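Local coordinates for protein 3-hydroxyadipyl-CoA dehydrogenase (Escherichia coli, PDB 3MOG) that catalyses the NAD-dependent oxidation of 3-hydroxyadipyl-CoA to 3-oxoadipyl-CoA in the phenylacetate degradation pathway, at residues D318-I323 and P340-D345; Q326-Q331 and L445-H450; V352-A357 and K377-I382; E400-L405 and G428-G433. All coordinates share one frame; numbering follows the deposited sequence.

Contact 1: D318-I323 and P340-D345; sequences DDVLLI and PVVVID
Leu321 and Ile323 pair with 340-345 as one strand of a beta-alpha-beta unit in the reduced Rossmann-fold domain: strands 320-324 and 341-345 run parallel, and helix 330-337 connects them. The backbone bonding comes first. Leu321 and Ile323 each spend both N and O on the neighbouring strand. Leu321 N donates to Pro340 O (3.1 Å), and Leu321 O receives Val342 N (2.9 Å). Two residues on, Ile323 N reaches Val342 O, and Ile323 O takes Ile344 N at 2.8 Å. Weaker CA-H...O contacts fill in between these bonds, such as Val341 CA to Leu321 O at 3.3 Å.

The apolar contacts divide by face. On the face carrying Val320, Leu322, Val342 and Ile344, which helix 362-373 packs against, Leu322 bridges two residues of the other strand. Its CG stands opposite the backbone N (chi1 178°), a setting that carries CD1 over the neighbouring strand, where it lies 3.8 Å from Val342 CG1 and also meets Ile344 CB. Farther back along the strand, Val320 CG1 meets the other Val342 methyl, CG2. On the reverse face, packed by helix 330-337, Ile323 CD1 rests 4.1 Å from Val341 CG1, while Leu321 approaches Val341 through its CB.

Polar side chains contribute little across the pair. Asp345 turns from the contact, its OD1 accepting the backbone N of Leu389 and Ile390 and its OD2 that of Trp391. At the other end the Asp319 side chain crosses the proline at about a right angle, with Asp319 OD2 3.9 Å from Pro340 CD.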
loop_
_atom_site.group_PDB
_atom_site.type_symbol
_atom_site.label_atom_id
_atom_site.label_comp_id
_atom_site.label_asym_id
_atom_site.label_seq_id
_atom_site.Cartn_x
_atom_site.Cartn_y
_atom_site.Cartn_z
ATOM N N ASP C 318 -23.845 -22.969 -34.165
ATOM C CA ASP C 318 -23.183 -24.162 -34.715
ATOM C C ASP C 318 -22.259 -24.818 -33.677
ATOM O O ASP C 318 -22.745 -25.488 -32.769
ATOM C CB ASP C 318 -22.487 -23.872 -36.061
ATOM C CG ASP C 318 -23.483 -23.583 -37.195
ATOM O OD1 ASP C 318 -24.638 -24.050 -37.130
ATOM O OD2 ASP C 318 -23.112 -22.886 -38.160
ATOM N N ASP C 319 -20.949 -24.614 -33.799
ATOM C CA ASP C 319 -19.998 -25.108 -32.789
ATOM C C ASP C 319 -19.417 -23.994 -31.890
ATOM O O ASP C 319 -18.736 -24.288 -30.901
ATOM C CB ASP C 319 -18.866 -25.914 -33.442
ATOM C CG ASP C 319 -18.127 -25.131 -34.517
ATOM O OD1 ASP C 319 -18.726 -24.212 -35.121
ATOM O OD2 ASP C 319 -16.942 -25.445 -34.760
ATOM N N VAL C 320 -19.696 -22.735 -32.240
ATOM C CA VAL C 320 -19.230 -21.563 -31.490
ATOM C C VAL C 320 -20.084 -21.302 -30.258
ATOM O O VAL C 320 -21.304 -21.172 -30.359
ATOM C CB VAL C 320 -19.296 -20.278 -32.337
ATOM C CG1 VAL C 320 -18.486 -19.149 -31.687
ATOM C CG2 VAL C 320 -18.828 -20.549 -33.743
ATOM N N LEU C 321 -19.439 -21.214 -29.100
ATOM C CA LEU C 321 -20.105 -20.682 -27.920
ATOM C C LEU C 321 -19.905 -19.178 -27.875
ATOM O O LEU C 321 -18.772 -18.691 -27.851
ATOM C CB LEU C 321 -19.596 -21.336 -26.635
ATOM C CG LEU C 321 -19.876 -22.830 -26.410
ATOM C CD1 LEU C 321 -19.504 -23.232 -24.997
ATOM C CD2 LEU C 321 -21.327 -23.201 -26.667
ATOM N N LEU C 322 -21.015 -18.455 -27.913
ATOM C CA LEU C 322 -21.034 -17.026 -27.664
ATOM C C LEU C 322 -21.444 -16.845 -26.208
ATOM O O LEU C 322 -22.587 -17.150 -25.829
ATOM C CB LEU C 322 -22.020 -16.320 -28.593
ATOM C CG LEU C 322 -22.168 -14.815 -28.382
ATOM C CD1 LEU C 322 -20.894 -14.102 -28.792
ATOM C CD2 LEU C 322 -23.369 -14.249 -29.130
ATOM N N ILE C 323 -20.498 -16.380 -25.392
ATOM C CA ILE C 323 -20.656 -16.382 -23.938
ATOM C C ILE C 323 -20.518 -14.963 -23.413
ATOM O O ILE C 323 -19.524 -14.283 -23.687
ATOM C CB ILE C 323 -19.649 -17.341 -23.248
ATOM C CG1 ILE C 323 -19.787 -18.770 -23.813
ATOM C CG2 ILE C 323 -19.859 -17.366 -21.729
ATOM C CD1 ILE C 323 -18.749 -19.784 -23.300
ATOM N N PRO C 340 -14.517 -23.352 -30.462
ATOM C CA PRO C 340 -14.283 -21.924 -30.575
ATOM C C PRO C 340 -15.228 -21.153 -29.665
ATOM O O PRO C 340 -16.347 -21.616 -29.419
ATOM C CB PRO C 340 -14.638 -21.615 -32.037
ATOM C CG PRO C 340 -14.694 -22.920 -32.718
ATOM C CD PRO C 340 -15.133 -23.889 -31.686
ATOM N N VAL C 341 -14.772 -19.994 -29.176
ATOM C CA VAL C 341 -15.534 -19.167 -28.244
ATOM C C VAL C 341 -15.392 -17.685 -28.581
ATOM O O VAL C 341 -14.283 -17.181 -28.800
ATOM C CB VAL C 341 -15.126 -19.425 -26.755
ATOM C CG1 VAL C 341 -15.848 -18.480 -25.810
ATOM C CG2 VAL C 341 -15.427 -20.843 -26.334
ATOM N N VAL C 342 -16.528 -16.993 -28.650
ATOM C CA VAL C 342 -16.532 -15.540 -28.660
ATOM C C VAL C 342 -17.113 -15.049 -27.319
ATOM O O VAL C 342 -18.199 -15.470 -26.905
ATOM C CB VAL C 342 -17.304 -14.967 -29.880
ATOM C CG1 VAL C 342 -17.297 -13.428 -29.866
ATOM C CG2 VAL C 342 -16.704 -15.476 -31.173
ATOM N N VAL C 343 -16.366 -14.192 -26.630
ATOM C CA VAL C 343 -16.853 -13.567 -25.401
ATOM C C VAL C 343 -17.540 -12.226 -25.730
ATOM O O VAL C 343 -16.996 -11.419 -26.470
ATOM C CB VAL C 343 -15.714 -13.407 -24.356
ATOM C CG1 VAL C 343 -16.037 -12.335 -23.331
ATOM C CG2 VAL C 343 -15.455 -14.741 -23.652
ATOM N N ILE C 344 -18.742 -12.013 -25.203
ATOM C CA ILE C 344 -19.467 -10.771 -25.438
ATOM C C ILE C 344 -19.683 -9.977 -24.139
ATOM O O ILE C 344 -19.880 -10.537 -23.056
ATOM C CB ILE C 344 -20.813 -11.016 -26.195
ATOM C CG1 ILE C 344 -21.575 -9.721 -26.429
ATOM C CG2 ILE C 344 -21.714 -11.990 -25.453
ATOM C CD1 ILE C 344 -22.852 -9.904 -27.223
ATOM N N ASP C 345 -19.638 -8.662 -24.288
ATOM C CA ASP C 345 -19.782 -7.704 -23.221
ATOM C C ASP C 345 -20.925 -6.800 -23.630
ATOM O O ASP C 345 -20.747 -5.907 -24.466
ATOM C CB ASP C 345 -18.490 -6.892 -23.159
ATOM C CG ASP C 345 -18.440 -5.926 -22.007
ATOM O OD1 ASP C 345 -17.779 -4.873 -22.159
ATOM O OD2 ASP C 345 -19.026 -6.222 -20.948
#

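Contact 2: Q326-Q331 and L445-H450; sequences QGETAQ and LENLQH
Asn447 projects from helix 438-452 onto the loop at Gln326, Gly327 and Glu328, and its side chain carries nearly the whole contact. Its CB packs on the backbone, 3.4 Å from Gln326 O and close to the carbonyl carbon of Gly327. A side chain on Gly327 would collide here: a beta carbon would fall only about 3.1 Å from Asn447 CB. With chi1 at -83°, CG lies beside the helix backbone N and comes 3.9 Å from Glu328 CG, whose methylene also brushes OD1. At the tip, ND2 donates to Gln326 O (2.8 Å, N-H...O 166°). That oxygen lies almost in the plane of the asparagine amide, whereas the donor stands above the plane of the Gln326 carbonyl. ND2 also donates to a water at 2.9 Å, and the water passes hydrogen bonds on to Gln326 OE1 and Glu328 OE2. The other carboxylate oxygen, Glu328 OE1, is in a salt bridge with Arg336. Were Asn447 a leucine, Gln326 O and the bridging water would probably both lose their donor, and the loop would be less firmly tied to the helix. Just beyond, Thr329 is the N-cap of helix 330-337, its OG1 bonded to Ala332 N. The arrangement is a domain interface, the loop after strand 320-324 of the reduced Rossmann-fold domain docking on a helix of the all-helical C-terminal domain.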
loop_
_atom_site.group_PDB
_atom_site.type_symbol
_atom_site.label_atom_id
_atom_site.label_comp_id
_atom_site.label_asym_id
_atom_site.label_seq_id
_atom_site.Cartn_x
_atom_site.Cartn_y
_atom_site.Cartn_z
ATOM N N GLN C 326 -18.036 -13.532 -17.821
ATOM C CA GLN C 326 -18.020 -13.766 -16.380
ATOM C C GLN C 326 -16.603 -13.467 -15.840
ATOM O O GLN C 326 -16.282 -13.760 -14.675
ATOM C CB GLN C 326 -18.383 -15.229 -16.086
ATOM C CG GLN C 326 -19.792 -15.640 -16.572
ATOM C CD GLN C 326 -20.043 -17.151 -16.517
ATOM O OE1 GLN C 326 -19.364 -17.886 -15.796
ATOM N NE2 GLN C 326 -21.031 -17.612 -17.276
ATOM N N GLY C 327 -15.745 -12.923 -16.699
ATOM C CA GLY C 327 -14.401 -12.533 -16.279
ATOM C C GLY C 327 -13.315 -13.514 -16.654
ATOM O O GLY C 327 -12.142 -13.308 -16.318
ATOM N N GLU C 328 -13.711 -14.593 -17.326
ATOM C CA GLU C 328 -12.768 -15.525 -17.932
ATOM C C GLU C 328 -12.566 -15.176 -19.395
ATOM O O GLU C 328 -13.481 -14.684 -20.048
ATOM C CB GLU C 328 -13.269 -16.953 -17.796
ATOM C CG GLU C 328 -13.421 -17.424 -16.359
ATOM C CD GLU C 328 -13.858 -18.876 -16.280
ATOM O OE1 GLU C 328 -12.985 -19.757 -16.092
ATOM O OE2 GLU C 328 -15.072 -19.132 -16.431
ATOM N N THR C 329 -11.359 -15.400 -19.907
ATOM C CA THR C 329 -11.065 -15.072 -21.300
ATOM C C THR C 329 -11.684 -16.096 -22.248
ATOM O O THR C 329 -11.889 -17.252 -21.889
ATOM C CB THR C 329 -9.546 -15.016 -21.591
ATOM O OG1 THR C 329 -8.981 -16.310 -21.384
ATOM C CG2 THR C 329 -8.842 -13.989 -20.686
ATOM N N ALA C 330 -11.968 -15.644 -23.462
ATOM C CA ALA C 330 -12.359 -16.513 -24.565
ATOM C C ALA C 330 -11.371 -17.662 -24.747
ATOM O O ALA C 330 -11.788 -18.817 -24.892
ATOM C CB ALA C 330 -12.493 -15.694 -25.844
ATOM N N GLN C 331 -10.072 -17.352 -24.685
ATOM C CA GLN C 331 -9.016 -18.359 -24.813
ATOM C C GLN C 331 -9.068 -19.437 -23.731
ATOM O O GLN C 331 -8.934 -20.625 -24.034
ATOM C CB GLN C 331 -7.622 -17.704 -24.879
ATOM C CG GLN C 331 -6.479 -18.659 -25.302
ATOM C CD GLN C 331 -6.357 -18.899 -26.836
ATOM O OE1 GLN C 331 -7.322 -18.777 -27.596
ATOM N NE2 GLN C 331 -5.149 -19.249 -27.276
ATOM N N LEU C 445 -16.355 -10.581 -10.295
ATOM C CA LEU C 445 -15.291 -9.996 -9.482
ATOM C C LEU C 445 -14.338 -11.055 -8.925
ATOM O O LEU C 445 -13.122 -10.837 -8.932
ATOM C CB LEU C 445 -15.850 -9.068 -8.385
ATOM C CG LEU C 445 -16.503 -7.764 -8.886
ATOM C CD1 LEU C 445 -17.180 -7.022 -7.781
ATOM C CD2 LEU C 445 -15.511 -6.821 -9.545
ATOM N N GLU C 446 -14.875 -12.206 -8.495
ATOM C CA GLU C 446 -14.044 -13.346 -8.043
ATOM C C GLU C 446 -13.113 -13.831 -9.136
ATOM O O GLU C 446 -11.938 -14.113 -8.868
ATOM C CB GLU C 446 -14.887 -14.524 -7.535
ATOM C CG GLU C 446 -15.493 -14.316 -6.154
ATOM C CD GLU C 446 -16.324 -15.505 -5.671
ATOM O OE1 GLU C 446 -17.053 -16.096 -6.485
ATOM O OE2 GLU C 446 -16.250 -15.843 -4.472
ATOM N N ASN C 447 -13.625 -13.906 -10.367
ATOM C CA ASN C 447 -12.792 -14.286 -11.518
ATOM C C ASN C 447 -11.721 -13.251 -11.819
ATOM O O ASN C 447 -10.563 -13.603 -12.027
ATOM C CB ASN C 447 -13.640 -14.544 -12.761
ATOM C CG ASN C 447 -14.229 -15.945 -12.787
ATOM O OD1 ASN C 447 -13.634 -16.898 -12.283
ATOM N ND2 ASN C 447 -15.406 -16.068 -13.365
ATOM N N LEU C 448 -12.100 -11.975 -11.815
ATOM C CA LEU C 448 -11.113 -10.896 -11.968
ATOM C C LEU C 448 -10.031 -10.935 -10.883
ATOM O O LEU C 448 -8.848 -10.812 -11.189
ATOM C CB LEU C 448 -11.797 -9.533 -12.010
ATOM C CG LEU C 448 -12.727 -9.318 -13.211
ATOM C CD1 LEU C 448 -13.364 -7.983 -13.109
ATOM C CD2 LEU C 448 -11.958 -9.426 -14.533
ATOM N N GLN C 449 -10.456 -11.152 -9.634
ATOM C CA GLN C 449 -9.571 -11.239 -8.466
ATOM C C GLN C 449 -8.609 -12.406 -8.605
ATOM O O GLN C 449 -7.424 -12.265 -8.333
ATOM C CB GLN C 449 -10.393 -11.378 -7.168
ATOM C CG GLN C 449 -9.570 -11.538 -5.880
ATOM C CD GLN C 449 -10.401 -12.032 -4.701
ATOM O OE1 GLN C 449 -10.120 -11.698 -3.544
ATOM N NE2 GLN C 449 -11.437 -12.831 -4.989
ATOM N N HIS C 450 -9.124 -13.558 -9.025
ATOM C CA HIS C 450 -8.270 -14.701 -9.316
ATOM C C HIS C 450 -7.285 -14.422 -10.469
ATOM O O HIS C 450 -6.089 -14.653 -10.318
ATOM C CB HIS C 450 -9.085 -15.963 -9.593
ATOM C CG HIS C 450 -8.235 -17.142 -9.937
ATOM N ND1 HIS C 450 -7.546 -17.863 -8.982
ATOM C CD2 HIS C 450 -7.917 -17.696 -11.133
ATOM C CE1 HIS C 450 -6.854 -18.821 -9.574
ATOM N NE2 HIS C 450 -7.063 -18.741 -10.876
HETATM O O HOH W 1 -17.067 -18.344 -14.098
#

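Contact 3: V352-A357 and K377-I382; sequences VTIAAA and KTVLQI
Gln381 extends its amide along the end of strand 351-356, bringing NE2 to within 4.1 Å of Ala356 CB, a methyl that sits tilted off the amide plane. NE2 donates to a water at 3.0 Å, which also accepts from Ala356 N and donates to Ile382 O (2.8 Å). This water takes the place of the next bond of the parallel pattern, Ala356 N to Ile382 O; the strands diverge here, with their short axes at 43°, and the water fills in.

Before that point the bonding is regular. Val352 N donates to Thr378 O, Val352 O receives Leu380 N, Ile354 N donates to Leu380 O, and Ile354 O receives Ile382 N at 3.0 Å.

Side chains follow the same pairing. Ile354 has CG1 wedged between its own N and carbonyl carbon (chi1 72°), a turn that lays CG1 and CD1 each 3.8 Å from Val379 CG1; Leu372 of helix 362-373 touches both residues. Shortened to an alanine here, the side chain would lose these contacts, and a gap would probably open between Val379 and the helix. Earlier in the strand, Val352 CG2 rests 3.7 Å from Lys377 CG, against the aliphatic part of the lysine. On the reverse face Ile382 CD1 reaches back to Thr353 OG1 at 3.6 Å.

This closes the beta-alpha-beta unit 351-356, 362-373, 378-381. Direct backbone bonds hold the strands from Val352 to Ile382 N, apolar branches seal the face toward the helix, and beyond Ile382 N one water takes over, serving Ala356 N, Ile382 O and Gln381 NE2.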
loop_
_atom_site.group_PDB
_atom_site.type_symbol
_atom_site.label_atom_id
_atom_site.label_comp_id
_atom_site.label_asym_id
_atom_site.label_seq_id
_atom_site.Cartn_x
_atom_site.Cartn_y
_atom_site.Cartn_z
ATOM N N VAL C 352 -22.002 -3.151 -28.602
ATOM C CA VAL C 352 -21.632 -4.408 -27.973
ATOM C C VAL C 352 -20.130 -4.639 -28.246
ATOM O O VAL C 352 -19.678 -4.452 -29.386
ATOM C CB VAL C 352 -22.503 -5.526 -28.601
ATOM C CG1 VAL C 352 -21.795 -6.850 -28.653
ATOM C CG2 VAL C 352 -23.832 -5.648 -27.886
ATOM N N THR C 353 -19.340 -5.007 -27.229
ATOM C CA THR C 353 -17.963 -5.446 -27.519
ATOM C C THR C 353 -17.795 -6.964 -27.454
ATOM O O THR C 353 -18.510 -7.653 -26.723
ATOM C CB THR C 353 -16.819 -4.683 -26.748
ATOM O OG1 THR C 353 -16.759 -5.089 -25.378
ATOM C CG2 THR C 353 -16.987 -3.187 -26.830
ATOM N N ILE C 354 -16.868 -7.480 -28.261
ATOM C CA ILE C 354 -16.623 -8.923 -28.349
ATOM C C ILE C 354 -15.129 -9.213 -28.417
ATOM O O ILE C 354 -14.337 -8.345 -28.768
ATOM C CB ILE C 354 -17.320 -9.602 -29.589
ATOM C CG1 ILE C 354 -16.629 -9.209 -30.903
ATOM C CG2 ILE C 354 -18.833 -9.307 -29.632
ATOM C CD1 ILE C 354 -16.796 -10.223 -32.009
ATOM N N ALA C 355 -14.749 -10.428 -28.041
ATOM C CA ALA C 355 -13.377 -10.871 -28.213
ATOM C C ALA C 355 -13.428 -12.309 -28.618
ATOM O O ALA C 355 -14.199 -13.093 -28.052
ATOM C CB ALA C 355 -12.561 -10.703 -26.922
ATOM N N ALA C 356 -12.632 -12.635 -29.630
ATOM C CA ALA C 356 -12.506 -13.999 -30.120
ATOM C C ALA C 356 -11.299 -14.622 -29.458
ATOM O O ALA C 356 -10.288 -13.948 -29.260
ATOM C CB ALA C 356 -12.306 -13.991 -31.613
ATOM N N ALA C 357 -11.399 -15.897 -29.101
ATOM C CA ALA C 357 -10.216 -16.640 -28.697
ATOM C C ALA C 357 -9.257 -16.695 -29.887
ATOM O O ALA C 357 -9.684 -16.913 -31.024
ATOM C CB ALA C 357 -10.596 -18.020 -28.252
ATOM N N LYS C 377 -27.383 -4.996 -33.255
ATOM C CA LYS C 377 -26.228 -4.538 -32.500
ATOM C C LYS C 377 -25.074 -4.100 -33.383
ATOM O O LYS C 377 -24.866 -4.652 -34.469
ATOM C CB LYS C 377 -25.808 -5.601 -31.484
ATOM C CG LYS C 377 -26.726 -5.593 -30.261
ATOM C CD LYS C 377 -27.026 -6.980 -29.743
ATOM C CE LYS C 377 -28.227 -6.937 -28.798
ATOM N NZ LYS C 377 -28.724 -8.297 -28.441
ATOM N N THR C 378 -24.372 -3.063 -32.924
ATOM C CA THR C 378 -23.088 -2.659 -33.490
ATOM C C THR C 378 -21.992 -3.429 -32.757
ATOM O O THR C 378 -21.806 -3.258 -31.545
ATOM C CB THR C 378 -22.817 -1.152 -33.310
ATOM O OG1 THR C 378 -23.934 -0.387 -33.783
ATOM C CG2 THR C 378 -21.556 -0.746 -34.065
ATOM N N VAL C 379 -21.280 -4.270 -33.498
ATOM C CA VAL C 379 -20.235 -5.128 -32.942
ATOM C C VAL C 379 -18.857 -4.477 -33.035
ATOM O O VAL C 379 -18.355 -4.253 -34.136
ATOM C CB VAL C 379 -20.188 -6.489 -33.677
ATOM C CG1 VAL C 379 -19.170 -7.420 -33.032
ATOM C CG2 VAL C 379 -21.552 -7.132 -33.690
ATOM N N LEU C 380 -18.252 -4.181 -31.880
ATOM C CA LEU C 380 -16.862 -3.691 -31.821
ATOM C C LEU C 380 -15.944 -4.774 -31.293
ATOM O O LEU C 380 -16.238 -5.384 -30.269
ATOM C CB LEU C 380 -16.748 -2.463 -30.924
ATOM C CG LEU C 380 -17.460 -1.184 -31.343
ATOM C CD1 LEU C 380 -17.474 -0.215 -30.200
ATOM C CD2 LEU C 380 -16.784 -0.551 -32.548
ATOM N N GLN C 381 -14.835 -5.021 -31.983
ATOM C CA GLN C 381 -13.919 -6.079 -31.570
ATOM C C GLN C 381 -12.720 -5.533 -30.800
ATOM O O GLN C 381 -12.038 -4.615 -31.273
ATOM C CB GLN C 381 -13.452 -6.905 -32.771
ATOM C CG GLN C 381 -12.833 -8.227 -32.369
ATOM C CD GLN C 381 -12.565 -9.162 -33.541
ATOM O OE1 GLN C 381 -12.941 -8.888 -34.689
ATOM N NE2 GLN C 381 -11.922 -10.289 -33.248
ATOM N N ILE C 382 -12.465 -6.102 -29.616
ATOM C CA ILE C 382 -11.361 -5.649 -28.754
ATOM C C ILE C 382 -10.467 -6.817 -28.337
ATOM O O ILE C 382 -10.710 -7.947 -28.748
ATOM C CB ILE C 382 -11.892 -4.887 -27.512
ATOM C CG1 ILE C 382 -12.705 -5.806 -26.600
ATOM C CG2 ILE C 382 -12.756 -3.683 -27.934
ATOM C CD1 ILE C 382 -13.206 -5.118 -25.300
HETATM O O HOH W 2 -10.913 -10.173 -30.445
#

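Contact 4: E400-L405 and G428-G433; sequences EALDAL and GPLAWG
Leu430 is the bump of this contact: its forked end enters a shallow hollow on helix 390-406 formed by Ala401, Leu402 and Leu405. One prong, Leu430 CD2, goes deepest, meeting Leu402 CD2 at 3.7 Å and lying 4.1 Å from Ala401 CB. The other prong, Leu430 CD1, leans the opposite way along the helix to Leu405 CD2, 4.2 Å off. The first bond of the side chain does not point at helix 390-406, but chi1 of -58° puts CG beside the backbone N and the forked end comes nearer.

The floor of the hollow is Ala401, whose small methyl lets the proline ring come close. Ala401 CB touches Pro429 CB at 3.7 Å and Pro429 CG at 3.8 Å, and the CA atoms of this pair are 6.5 Å apart. Pro429 is in the first turn of helix 429-436, so the helix meets its neighbour with its N-terminal end. The helices cross steeply, at -115°, with their short axes 10.0 Å apart, and no hydrogen bond joins the two segments.

Other parts of the fold close in around this pair. Helix 412-422 contributes Ile415 against Ala401, and its Asp416 OD1 accepts Leu430 N at the helix start. Leu462 of helix 461-473 backs Leu402 and Leu405. Away from the leucine fork, Asp403 forms salt bridges to Arg193 and Arg258, and Glu400 to Arg258, tying this helix to the first of the chain's two C-terminal-type domains. Steeply crossed, apolar packing of this kind builds the helical bundle of the 3-hydroxyacyl-CoA dehydrogenase C-terminal domain.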
loop_
_atom_site.group_PDB
_atom_site.type_symbol
_atom_site.label_atom_id
_atom_site.label_comp_id
_atom_site.label_asym_id
_atom_site.label_seq_id
_atom_site.Cartn_x
_atom_site.Cartn_y
_atom_site.Cartn_z
ATOM N N GLU C 400 -17.863 -0.763 -4.992
ATOM C CA GLU C 400 -17.575 0.479 -4.266
ATOM C C GLU C 400 -18.799 1.107 -3.575
ATOM O O GLU C 400 -18.697 1.577 -2.438
ATOM C CB GLU C 400 -16.897 1.482 -5.210
ATOM C CG GLU C 400 -16.111 2.555 -4.477
ATOM C CD GLU C 400 -15.100 1.959 -3.524
ATOM O OE1 GLU C 400 -15.259 2.136 -2.297
ATOM O OE2 GLU C 400 -14.167 1.288 -4.006
ATOM N N ALA C 401 -19.956 1.097 -4.239
ATOM C CA ALA C 401 -21.212 1.554 -3.611
ATOM C C ALA C 401 -21.610 0.689 -2.409
ATOM O O ALA C 401 -22.050 1.197 -1.373
ATOM C CB ALA C 401 -22.336 1.564 -4.623
ATOM N N LEU C 402 -21.432 -0.617 -2.554
ATOM C CA LEU C 402 -21.710 -1.558 -1.504
ATOM C C LEU C 402 -20.765 -1.373 -0.321
ATOM O O LEU C 402 -21.181 -1.486 0.833
ATOM C CB LEU C 402 -21.582 -2.983 -2.040
ATOM C CG LEU C 402 -22.726 -3.566 -2.867
ATOM C CD1 LEU C 402 -22.216 -4.813 -3.528
ATOM C CD2 LEU C 402 -23.969 -3.867 -2.036
ATOM N N ASP C 403 -19.494 -1.093 -0.597
ATOM C CA ASP C 403 -18.539 -0.869 0.487
ATOM C C ASP C 403 -18.880 0.406 1.262
ATOM O O ASP C 403 -18.764 0.447 2.491
ATOM C CB ASP C 403 -17.112 -0.800 -0.037
ATOM C CG ASP C 403 -16.106 -0.534 1.068
ATOM O OD1 ASP C 403 -15.848 -1.457 1.864
ATOM O OD2 ASP C 403 -15.592 0.604 1.156
ATOM N N ALA C 404 -19.318 1.430 0.544
ATOM C CA ALA C 404 -19.714 2.671 1.179
ATOM C C ALA C 404 -20.932 2.446 2.078
ATOM O O ALA C 404 -20.989 2.996 3.184
ATOM C CB ALA C 404 -19.998 3.749 0.128
ATOM N N LEU C 405 -21.879 1.624 1.612
ATOM C CA LEU C 405 -23.099 1.305 2.384
ATOM C C LEU C 405 -22.752 0.520 3.631
ATOM O O LEU C 405 -23.245 0.818 4.710
ATOM C CB LEU C 405 -24.114 0.538 1.535
ATOM C CG LEU C 405 -25.400 0.020 2.199
ATOM C CD1 LEU C 405 -26.207 1.156 2.838
ATOM C CD2 LEU C 405 -26.254 -0.739 1.171
ATOM N N GLY C 428 -28.962 4.053 -10.247
ATOM C CA GLY C 428 -28.163 4.044 -9.028
ATOM C C GLY C 428 -27.538 2.657 -8.907
ATOM O O GLY C 428 -28.186 1.665 -9.238
ATOM N N PRO C 429 -26.291 2.572 -8.417
ATOM C CA PRO C 429 -25.511 1.309 -8.475
ATOM C C PRO C 429 -26.118 0.136 -7.700
ATOM O O PRO C 429 -25.959 -1.023 -8.106
ATOM C CB PRO C 429 -24.149 1.686 -7.871
ATOM C CG PRO C 429 -24.226 3.128 -7.517
ATOM C CD PRO C 429 -25.637 3.598 -7.590
ATOM N N LEU C 430 -26.811 0.428 -6.602
ATOM C CA LEU C 430 -27.409 -0.626 -5.792
ATOM C C LEU C 430 -28.643 -1.190 -6.488
ATOM O O LEU C 430 -28.801 -2.408 -6.558
ATOM C CB LEU C 430 -27.713 -0.125 -4.381
ATOM C CG LEU C 430 -26.393 0.376 -3.758
ATOM C CD1 LEU C 430 -26.577 1.236 -2.548
ATOM C CD2 LEU C 430 -25.474 -0.766 -3.431
ATOM N N ALA C 431 -29.474 -0.298 -7.039
ATOM C CA ALA C 431 -30.622 -0.693 -7.862
ATOM C C ALA C 431 -30.137 -1.432 -9.083
ATOM O O ALA C 431 -30.784 -2.364 -9.542
ATOM C CB ALA C 431 -31.439 0.524 -8.294
ATOM N N TRP C 432 -28.994 -1.000 -9.604
ATOM C CA TRP C 432 -28.394 -1.632 -10.759
ATOM C C TRP C 432 -27.941 -3.056 -10.459
ATOM O O TRP C 432 -28.166 -3.957 -11.266
ATOM C CB TRP C 432 -27.208 -0.811 -11.246
ATOM C CG TRP C 432 -27.006 -0.875 -12.719
ATOM C CD1 TRP C 432 -27.568 -1.770 -13.591
ATOM C CD2 TRP C 432 -26.161 -0.034 -13.495
ATOM N NE1 TRP C 432 -27.139 -1.523 -14.862
ATOM C CE2 TRP C 432 -26.267 -0.464 -14.838
ATOM C CE3 TRP C 432 -25.336 1.052 -13.195
ATOM C CZ2 TRP C 432 -25.577 0.157 -15.883
ATOM C CZ3 TRP C 432 -24.646 1.675 -14.237
ATOM C CH2 TRP C 432 -24.768 1.221 -15.564
ATOM N N GLY C 433 -27.315 -3.245 -9.296
ATOM C CA GLY C 433 -26.837 -4.557 -8.851
ATOM C C GLY C 433 -27.975 -5.552 -8.644
ATOM O O GLY C 433 -27.846 -6.727 -8.990
#

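Contacts 1 and 3 belong to one sheet, joined where strands 341-345 and 351-356 run antiparallel; Val343 N to Ala355 O (2.8 Å) is a probable hydrogen bond between them. Contact 2 abuts both: Ala330 N lies 3.6 Å from Val343 CG2, and Ala330 CB 3.4 Å from Ala357 N. It carries the sheet across to the C-terminal helices, where contact 4 follows without touching, its nearest atoms about 7 Å from contact 2. Contacts 3 and 4 are nested within the chain loop closed by contact 2. The GxGxxG pattern at Gly12, Gly14 and Gly17 is in the N-terminal domain, consistent with NAD binding there.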